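Local coordinates for protein beta-galactoside alpha-2,6-sialyltransferase (Photobacterium sp., PDB 2Z4T) that probably transfers sialic acid from CMP-sialic acid to galactosides in alpha-2,6 linkage, and here holds the donor product CMP together with the acceptor lactose, at residues A[27-32]-A[105-110]; A[55-60]-A[75-80]. One frame throughout, in Å; residues are numbered along the deposited sequence.

Interaction 1. Residues A[27-32]-A[105-110]; sequences KNDINK and ITKVTL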
ATOM      1  N   LYS A  27     -16.934 -39.644  11.536  1.00 52.86           N
ATOM      2  CA  LYS A  27     -15.623 -39.037  11.412  1.00 51.86           C
ATOM      3  C   LYS A  27     -15.722 -37.535  11.272  1.00 51.08           C
ATOM      4  O   LYS A  27     -16.695 -37.010  10.739  1.00 50.98           O
ATOM      5  CB  LYS A  27     -14.870 -39.614  10.214  1.00 51.86           C
ATOM      6  CG  LYS A  27     -14.552 -41.105  10.305  1.00 52.05           C
ATOM      7  CD  LYS A  27     -14.010 -41.618   8.963  1.00 52.81           C
ATOM      8  CE  LYS A  27     -13.639 -43.107   9.020  1.00 55.27           C
ATOM      9  NZ  LYS A  27     -14.775 -44.025   9.376  1.00 56.28           N
ATOM     10  N   ASN A  28     -14.689 -36.849  11.756  1.00 50.10           N
ATOM     11  CA  ASN A  28     -14.577 -35.404  11.649  1.00 48.88           C
ATOM     12  C   ASN A  28     -13.092 -35.037  11.663  1.00 48.47           C
ATOM     13  O   ASN A  28     -12.289 -35.788  12.185  1.00 48.55           O
ATOM     14  CB  ASN A  28     -15.317 -34.748  12.809  1.00 48.41           C
ATOM     15  CG  ASN A  28     -15.435 -33.249  12.663  1.00 48.49           C
ATOM     16  OD1 ASN A  28     -15.434 -32.717  11.556  1.00 49.39           O
ATOM     17  ND2 ASN A  28     -15.540 -32.554  13.790  1.00 48.62           N
ATOM     18  N   ASP A  29     -12.735 -33.906  11.070  1.00 47.61           N
ATOM     19  CA  ASP A  29     -11.358 -33.496  10.954  1.00 47.91           C
ATOM     20  C   ASP A  29     -11.303 -32.002  11.188  1.00 47.82           C
ATOM     21  O   ASP A  29     -11.996 -31.250  10.523  1.00 48.12           O
ATOM     22  CB  ASP A  29     -10.775 -33.852   9.567  1.00 47.82           C
ATOM     23  CG  ASP A  29     -10.814 -35.365   9.280  1.00 49.48           C
ATOM     24  OD1 ASP A  29      -9.768 -36.037   9.410  1.00 50.00           O
ATOM     25  OD2 ASP A  29     -11.900 -35.901   8.951  1.00 51.51           O
ATOM     26  N   ILE A  30     -10.486 -31.572  12.143  1.00 47.51           N
ATOM     27  CA  ILE A  30     -10.302 -30.152  12.396  1.00 47.45           C
ATOM     28  C   ILE A  30      -8.837 -29.804  12.223  1.00 48.15           C
ATOM     29  O   ILE A  30      -7.967 -30.489  12.753  1.00 48.16           O
ATOM     30  CB  ILE A  30     -10.740 -29.756  13.815  1.00 47.27           C
ATOM     31  CG1 ILE A  30     -12.205 -30.120  14.038  1.00 45.86           C
ATOM     32  CG2 ILE A  30     -10.470 -28.260  14.069  1.00 46.21           C
ATOM     33  CD1 ILE A  30     -12.605 -30.227  15.512  1.00 44.89           C
ATOM     34  N   ASN A  31      -8.585 -28.737  11.472  1.00 49.07           N
ATOM     35  CA  ASN A  31      -7.252 -28.241  11.213  1.00 50.06           C
ATOM     36  C   ASN A  31      -7.216 -26.758  11.564  1.00 49.89           C
ATOM     37  O   ASN A  31      -8.125 -26.020  11.184  1.00 51.01           O
ATOM     38  CB  ASN A  31      -6.883 -28.465   9.748  1.00 50.42           C
ATOM     39  CG  ASN A  31      -5.362 -28.469   9.521  1.00 54.86           C
ATOM     40  OD1 ASN A  31      -4.684 -27.420   9.612  1.00 57.31           O
ATOM     41  ND2 ASN A  31      -4.813 -29.658   9.224  1.00 57.44           N
ATOM     42  N   LYS A  32      -6.205 -26.328  12.321  1.00 49.43           N
ATOM     43  CA  LYS A  32      -6.079 -24.938  12.756  0.60 49.21           C
ATOM     44  C   LYS A  32      -4.634 -24.474  12.782  1.00 49.07           C
ATOM     45  O   LYS A  32      -3.719 -25.288  12.943  1.00 49.38           O
ATOM     46  CB  LYS A  32      -6.639 -24.770  14.160  0.60 49.18           C
ATOM     47  CG  LYS A  32      -8.012 -24.176  14.229  0.60 49.48           C
ATOM     48  CD  LYS A  32      -8.260 -23.564  15.608  0.60 50.03           C
ATOM     49  CE  LYS A  32      -7.644 -22.175  15.724  0.60 49.07           C
ATOM     50  NZ  LYS A  32      -8.095 -21.452  16.935  0.60 48.46           N
ATOM     51  N   ILE A 105     -15.108 -40.353  16.082  1.00 42.79           N
ATOM     52  CA  ILE A 105     -13.686 -40.162  16.036  1.00 42.82           C
ATOM     53  C   ILE A 105     -13.453 -38.834  15.364  1.00 42.46           C
ATOM     54  O   ILE A 105     -14.065 -38.540  14.335  1.00 42.76           O
ATOM     55  CB  ILE A 105     -12.968 -41.315  15.296  1.00 42.97           C
ATOM     56  CG1 ILE A 105     -11.465 -41.283  15.605  1.00 43.88           C
ATOM     57  CG2 ILE A 105     -13.221 -41.236  13.778  1.00 43.52           C
ATOM     58  CD1 ILE A 105     -10.719 -42.518  15.142  1.00 44.58           C
ATOM     59  N   THR A 106     -12.625 -37.995  15.967  1.00 42.14           N
ATOM     60  CA  THR A 106     -12.204 -36.790  15.267  1.00 42.04           C
ATOM     61  C   THR A 106     -10.707 -36.511  15.419  1.00 41.92           C
ATOM     62  O   THR A 106     -10.170 -36.533  16.523  1.00 42.21           O
ATOM     63  CB  THR A 106     -13.145 -35.555  15.502  1.00 41.70           C
ATOM     64  OG1 THR A 106     -12.376 -34.367  15.754  1.00 44.30           O
ATOM     65  CG2 THR A 106     -14.049 -35.769  16.611  1.00 41.18           C
ATOM     66  N   LYS A 107     -10.053 -36.301  14.278  1.00 41.53           N
ATOM     67  CA  LYS A 107      -8.622 -36.013  14.189  1.00 41.40           C
ATOM     68  C   LYS A 107      -8.396 -34.511  14.126  1.00 41.28           C
ATOM     69  O   LYS A 107      -8.936 -33.844  13.245  1.00 41.69           O
ATOM     70  CB  LYS A 107      -8.024 -36.682  12.939  1.00 41.19           C
ATOM     71  CG  LYS A 107      -8.228 -38.204  12.866  1.00 40.73           C
ATOM     72  CD  LYS A 107      -7.146 -38.943  13.651  1.00 41.09           C
ATOM     73  CE  LYS A 107      -7.494 -40.408  13.924  1.00 41.29           C
ATOM     74  NZ  LYS A 107      -8.134 -41.058  12.739  1.00 42.07           N
ATOM     75  N   VAL A 108      -7.593 -33.988  15.051  1.00 41.32           N
ATOM     76  CA  VAL A 108      -7.322 -32.547  15.164  1.00 41.13           C
ATOM     77  C   VAL A 108      -5.856 -32.263  14.868  1.00 41.06           C
ATOM     78  O   VAL A 108      -4.981 -32.906  15.416  1.00 40.63           O
ATOM     79  CB  VAL A 108      -7.670 -32.007  16.588  1.00 41.24           C
ATOM     80  CG1 VAL A 108      -7.199 -30.535  16.782  1.00 40.54           C
ATOM     81  CG2 VAL A 108      -9.154 -32.121  16.842  1.00 41.46           C
ATOM     82  N   THR A 109      -5.603 -31.292  14.000  1.00 41.31           N
ATOM     83  CA  THR A 109      -4.248 -30.872  13.685  1.00 41.50           C
ATOM     84  C   THR A 109      -4.073 -29.402  14.022  1.00 41.23           C
ATOM     85  O   THR A 109      -4.814 -28.556  13.540  1.00 41.34           O
ATOM     86  CB  THR A 109      -3.912 -31.103  12.207  1.00 41.50           C
ATOM     87  OG1 THR A 109      -3.915 -32.501  11.952  1.00 42.70           O
ATOM     88  CG2 THR A 109      -2.525 -30.611  11.890  1.00 42.88           C
ATOM     89  N   LEU A 110      -3.091 -29.108  14.861  1.00 41.18           N
ATOM     90  CA  LEU A 110      -2.745 -27.735  15.171  1.00 41.17           C
ATOM     91  C   LEU A 110      -1.387 -27.431  14.543  1.00 42.01           C
ATOM     92  O   LEU A 110      -0.366 -28.035  14.909  1.00 41.99           O
ATOM     93  CB  LEU A 110      -2.750 -27.493  16.688  1.00 40.55           C
ATOM     94  CG  LEU A 110      -4.049 -27.844  17.439  1.00 40.24           C
ATOM     95  CD1 LEU A 110      -3.960 -27.519  18.923  1.00 40.58           C
ATOM     96  CD2 LEU A 110      -5.254 -27.132  16.861  1.00 41.04           C
TER

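Interaction 2. Residues A[55-60]-A[75-80]; sequences HSWVQT and ISLSVV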
ATOM      1  N   HIS A  55     -15.549 -40.717  26.710  1.00 48.36           N
ATOM      2  CA  HIS A  55     -14.482 -40.603  25.750  1.00 46.57           C
ATOM      3  C   HIS A  55     -12.998 -40.611  26.115  1.00 45.20           C
ATOM      4  O   HIS A  55     -12.592 -40.876  27.245  1.00 45.04           O
ATOM      5  CB  HIS A  55     -14.700 -39.176  25.234  1.00 47.15           C
ATOM      6  CG  HIS A  55     -14.225 -38.127  26.198  1.00 49.01           C
ATOM      7  ND1 HIS A  55     -14.646 -38.075  27.514  1.00 50.92           N
ATOM      8  CD2 HIS A  55     -13.316 -37.133  26.059  1.00 50.41           C
ATOM      9  CE1 HIS A  55     -14.033 -37.082  28.135  1.00 50.77           C
ATOM     10  NE2 HIS A  55     -13.220 -36.493  27.273  1.00 50.47           N
ATOM     11  N   SER A  56     -12.199 -40.250  25.108  1.00 43.37           N
ATOM     12  CA  SER A  56     -10.749 -40.103  25.234  1.00 41.66           C
ATOM     13  C   SER A  56     -10.216 -39.005  24.313  1.00 40.81           C
ATOM     14  O   SER A  56     -10.665 -38.869  23.167  1.00 40.07           O
ATOM     15  CB  SER A  56     -10.030 -41.429  24.928  1.00 41.61           C
ATOM     16  OG  SER A  56     -10.123 -41.783  23.547  1.00 39.89           O
ATOM     17  N   TRP A  57      -9.273 -38.224  24.845  1.00 39.69           N
ATOM     18  CA  TRP A  57      -8.417 -37.323  24.063  1.00 38.91           C
ATOM     19  C   TRP A  57      -6.964 -37.790  24.180  1.00 38.53           C
ATOM     20  O   TRP A  57      -6.494 -38.126  25.275  1.00 38.47           O
ATOM     21  CB  TRP A  57      -8.497 -35.900  24.573  1.00 38.44           C
ATOM     22  CG  TRP A  57      -9.612 -35.081  24.030  1.00 38.86           C
ATOM     23  CD1 TRP A  57     -10.725 -34.662  24.709  1.00 37.58           C
ATOM     24  CD2 TRP A  57      -9.716 -34.530  22.699  1.00 38.43           C
ATOM     25  NE1 TRP A  57     -11.509 -33.885  23.884  1.00 38.30           N
ATOM     26  CE2 TRP A  57     -10.917 -33.788  22.650  1.00 37.67           C
ATOM     27  CE3 TRP A  57      -8.914 -34.601  21.547  1.00 38.25           C
ATOM     28  CZ2 TRP A  57     -11.351 -33.134  21.485  1.00 37.75           C
ATOM     29  CZ3 TRP A  57      -9.336 -33.925  20.387  1.00 38.46           C
ATOM     30  CH2 TRP A  57     -10.548 -33.204  20.372  1.00 37.78           C
ATOM     31  N   VAL A  58      -6.253 -37.820  23.057  1.00 37.85           N
ATOM     32  CA  VAL A  58      -4.888 -38.333  23.050  1.00 37.25           C
ATOM     33  C   VAL A  58      -3.997 -37.494  22.146  1.00 37.65           C
ATOM     34  O   VAL A  58      -4.301 -37.277  20.966  1.00 37.40           O
ATOM     35  CB  VAL A  58      -4.827 -39.810  22.616  1.00 36.99           C
ATOM     36  CG1 VAL A  58      -3.367 -40.277  22.515  1.00 37.10           C
ATOM     37  CG2 VAL A  58      -5.596 -40.690  23.583  1.00 36.06           C
ATOM     38  N   GLN A  59      -2.888 -37.010  22.699  1.00 38.13           N
ATOM     39  CA  GLN A  59      -1.905 -36.358  21.860  1.00 38.17           C
ATOM     40  C   GLN A  59      -1.187 -37.423  21.049  1.00 38.22           C
ATOM     41  O   GLN A  59      -0.678 -38.420  21.569  1.00 38.18           O
ATOM     42  CB  GLN A  59      -0.917 -35.522  22.645  1.00 38.06           C
ATOM     43  CG  GLN A  59      -0.017 -34.735  21.721  1.00 37.69           C
ATOM     44  CD  GLN A  59       0.953 -33.864  22.455  1.00 39.44           C
ATOM     45  OE1 GLN A  59       2.070 -33.641  21.986  1.00 42.16           O
ATOM     46  NE2 GLN A  59       0.541 -33.355  23.608  1.00 37.94           N
ATOM     47  N   THR A  60      -1.140 -37.170  19.763  1.00 38.27           N
ATOM     48  CA  THR A  60      -0.881 -38.197  18.811  1.00 39.21           C
ATOM     49  C   THR A  60       0.332 -37.856  17.926  1.00 39.40           C
ATOM     50  O   THR A  60       0.933 -38.726  17.311  1.00 39.14           O
ATOM     51  CB  THR A  60      -2.226 -38.458  18.102  1.00 39.55           C
ATOM     52  OG1 THR A  60      -2.725 -39.729  18.540  1.00 41.16           O
ATOM     53  CG2 THR A  60      -2.139 -38.401  16.642  1.00 39.67           C
ATOM     54  N   ILE A  75     -14.912 -32.774  27.217  1.00 62.04           N
ATOM     55  CA  ILE A  75     -15.145 -33.234  25.841  1.00 59.76           C
ATOM     56  C   ILE A  75     -14.602 -32.248  24.800  1.00 58.06           C
ATOM     57  O   ILE A  75     -14.063 -32.664  23.784  1.00 57.64           O
ATOM     58  CB  ILE A  75     -16.605 -33.773  25.563  1.00 59.68           C
ATOM     59  CG1 ILE A  75     -17.543 -32.672  25.119  1.00 60.09           C
ATOM     60  CG2 ILE A  75     -17.154 -34.584  26.735  1.00 58.64           C
ATOM     61  CD1 ILE A  75     -17.673 -32.616  23.612  1.00 61.52           C
ATOM     62  N   SER A  76     -14.684 -30.955  25.067  1.00 56.19           N
ATOM     63  CA  SER A  76     -13.982 -30.026  24.207  1.00 55.08           C
ATOM     64  C   SER A  76     -12.479 -30.010  24.532  1.00 54.17           C
ATOM     65  O   SER A  76     -12.080 -30.178  25.680  1.00 53.92           O
ATOM     66  CB  SER A  76     -14.598 -28.630  24.265  1.00 54.98           C
ATOM     67  OG  SER A  76     -14.102 -27.899  25.357  1.00 55.49           O
ATOM     68  N   LEU A  77     -11.660 -29.832  23.501  1.00 53.23           N
ATOM     69  CA  LEU A  77     -10.204 -29.857  23.626  1.00 52.26           C
ATOM     70  C   LEU A  77      -9.659 -28.507  24.072  1.00 51.45           C
ATOM     71  O   LEU A  77      -9.836 -27.500  23.393  1.00 51.03           O
ATOM     72  CB  LEU A  77      -9.572 -30.237  22.284  1.00 52.18           C
ATOM     73  CG  LEU A  77      -8.043 -30.152  22.173  1.00 52.53           C
ATOM     74  CD1 LEU A  77      -7.346 -31.333  22.892  1.00 51.27           C
ATOM     75  CD2 LEU A  77      -7.604 -30.029  20.712  1.00 50.58           C
ATOM     76  N   SER A  78      -8.988 -28.499  25.213  1.00 50.75           N
ATOM     77  CA  SER A  78      -8.395 -27.284  25.718  1.00 50.29           C
ATOM     78  C   SER A  78      -6.877 -27.435  25.865  1.00 49.91           C
ATOM     79  O   SER A  78      -6.396 -28.281  26.628  1.00 49.96           O
ATOM     80  CB  SER A  78      -9.045 -26.918  27.043  1.00 50.21           C
ATOM     81  OG  SER A  78      -9.071 -25.517  27.166  1.00 51.47           O
ATOM     82  N   VAL A  79      -6.130 -26.641  25.098  1.00 49.24           N
ATOM     83  CA  VAL A  79      -4.664 -26.652  25.127  1.00 48.39           C
ATOM     84  C   VAL A  79      -4.054 -25.289  24.839  1.00 47.86           C
ATOM     85  O   VAL A  79      -4.647 -24.448  24.165  1.00 48.32           O
ATOM     86  CB  VAL A  79      -4.041 -27.672  24.136  1.00 48.65           C
ATOM     87  CG1 VAL A  79      -4.049 -29.058  24.744  1.00 49.84           C
ATOM     88  CG2 VAL A  79      -4.758 -27.671  22.797  1.00 48.11           C
ATOM     89  N   VAL A  80      -2.851 -25.098  25.344  1.00 46.87           N
ATOM     90  CA  VAL A  80      -2.079 -23.901  25.105  1.00 46.30           C
ATOM     91  C   VAL A  80      -0.955 -24.327  24.168  1.00 46.31           C
ATOM     92  O   VAL A  80      -0.273 -25.319  24.437  1.00 47.23           O
ATOM     93  CB  VAL A  80      -1.507 -23.361  26.442  1.00 46.05           C
ATOM     94  CG1 VAL A  80      -0.743 -22.076  26.229  1.00 45.12           C
ATOM     95  CG2 VAL A  80      -2.649 -23.137  27.452  1.00 45.65           C
TER

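Interaction 1. Residues A[27-32]-A[105-110]
Asn28 and Thr106 lie side by side on one face of a parallel strand pair. The CB of Asn28 lies beside Thr106 CB at 3.6 Å and comes within 4.1 Å of Thr106 CG2. With CG anti to the backbone N (chi1 -171°), the amide extends past the threonine hydroxyl, ND2 staying 4.1 Å from Thr106 OG1 and instead hydrogen-bonding to Pro44 O, a carbonyl that Thr106 OG1 also reaches, weakly. Between the strands, amide and carbonyl groups alternate as donors and acceptors: Ile30 N bonds to Lys107 O at 3.0 Å, and Thr109 N to Ile30 O at 2.8 Å, while the bond from Asn28 N to Ile105 O is weak. The pair joins the first and last strands of an immunoglobulin-like beta-sandwich, parallel as between strands A' and G of Ig domains. Further along the face of Asn28, the CD1 of Ile30 packs against Val108 CG2 at 4.2 Å, and Leu42, on strand 39-42 of the facing sheet, touches both residues. The other face is more exposed. There Asn31 lies alongside Thr109, its ND2 3.4 Å from Thr109 CB, and its OD1 is hydrogen-bonded to Asn111 ND2.

Interaction 2. Residues A[55-60]-A[75-80]
The backbones of 55-60 and 75-80 run in broadly the same direction but stay too far apart for beta pairing, Trp57 and Leu77 lying 7.7 Å apart at their CA atoms. Trp57 bridges the gap. Its NE1 donates to Ile75 O at 2.8 Å (154° at the hydrogen), and the acceptor sits almost in the indole plane, at the ring edge. The donor nitrogen stands well above the carbonyl plane of Ile75, 54° out of it. Leu77 comes over one indole face: its CB is 3.8 Å from the centroid of the six-membered ring, a CH-pi contact, and CD1 reaches 3.9 Å from Trp57 CE3. This is contact across an immunoglobulin-like beta-sandwich, between strand 52-61 of one sheet and, in the facing one, strand 77-80 with the loop that leads into it; 77-80 pairs there with 39-42. Phe94, Pro44 and Val108 also touch the indole, so the edge bond to Ile75 O satisfies a polar N-H within largely apolar surroundings. The His55 ring takes Ile75 CG2 over the centre of one face, 4.2 Å above the plane. Because chi1 of 76° sets CG between the backbone N and the carbonyl carbon, the imidazole turns toward 75-80, and NE2 makes weak hydrogen bonds to Lys72 O and Ser74 O, just before that segment.

From the N terminus, the chain first lays down 27-32, then crosses to strand 39-42 and returns through 55-60. Interaction 2 closes the short loop between 55-60 and 75-80, and strand 88-98 then leads to 105-110, where interaction 1 closes the longer loop, so the second contact is nested within the first. Interaction 1 joins neighbouring strands within one sheet, whereas interaction 2 spans the two sheets. They meet in the interior: Val108 CG2 lies 3.9 Å from Trp57 CH2, and Leu110 packs on Val79. Strand 103-122 then continues toward the GT-B part of the enzyme, pairing with 146-151 and 194-201; both contacts lie away from its ligand sites.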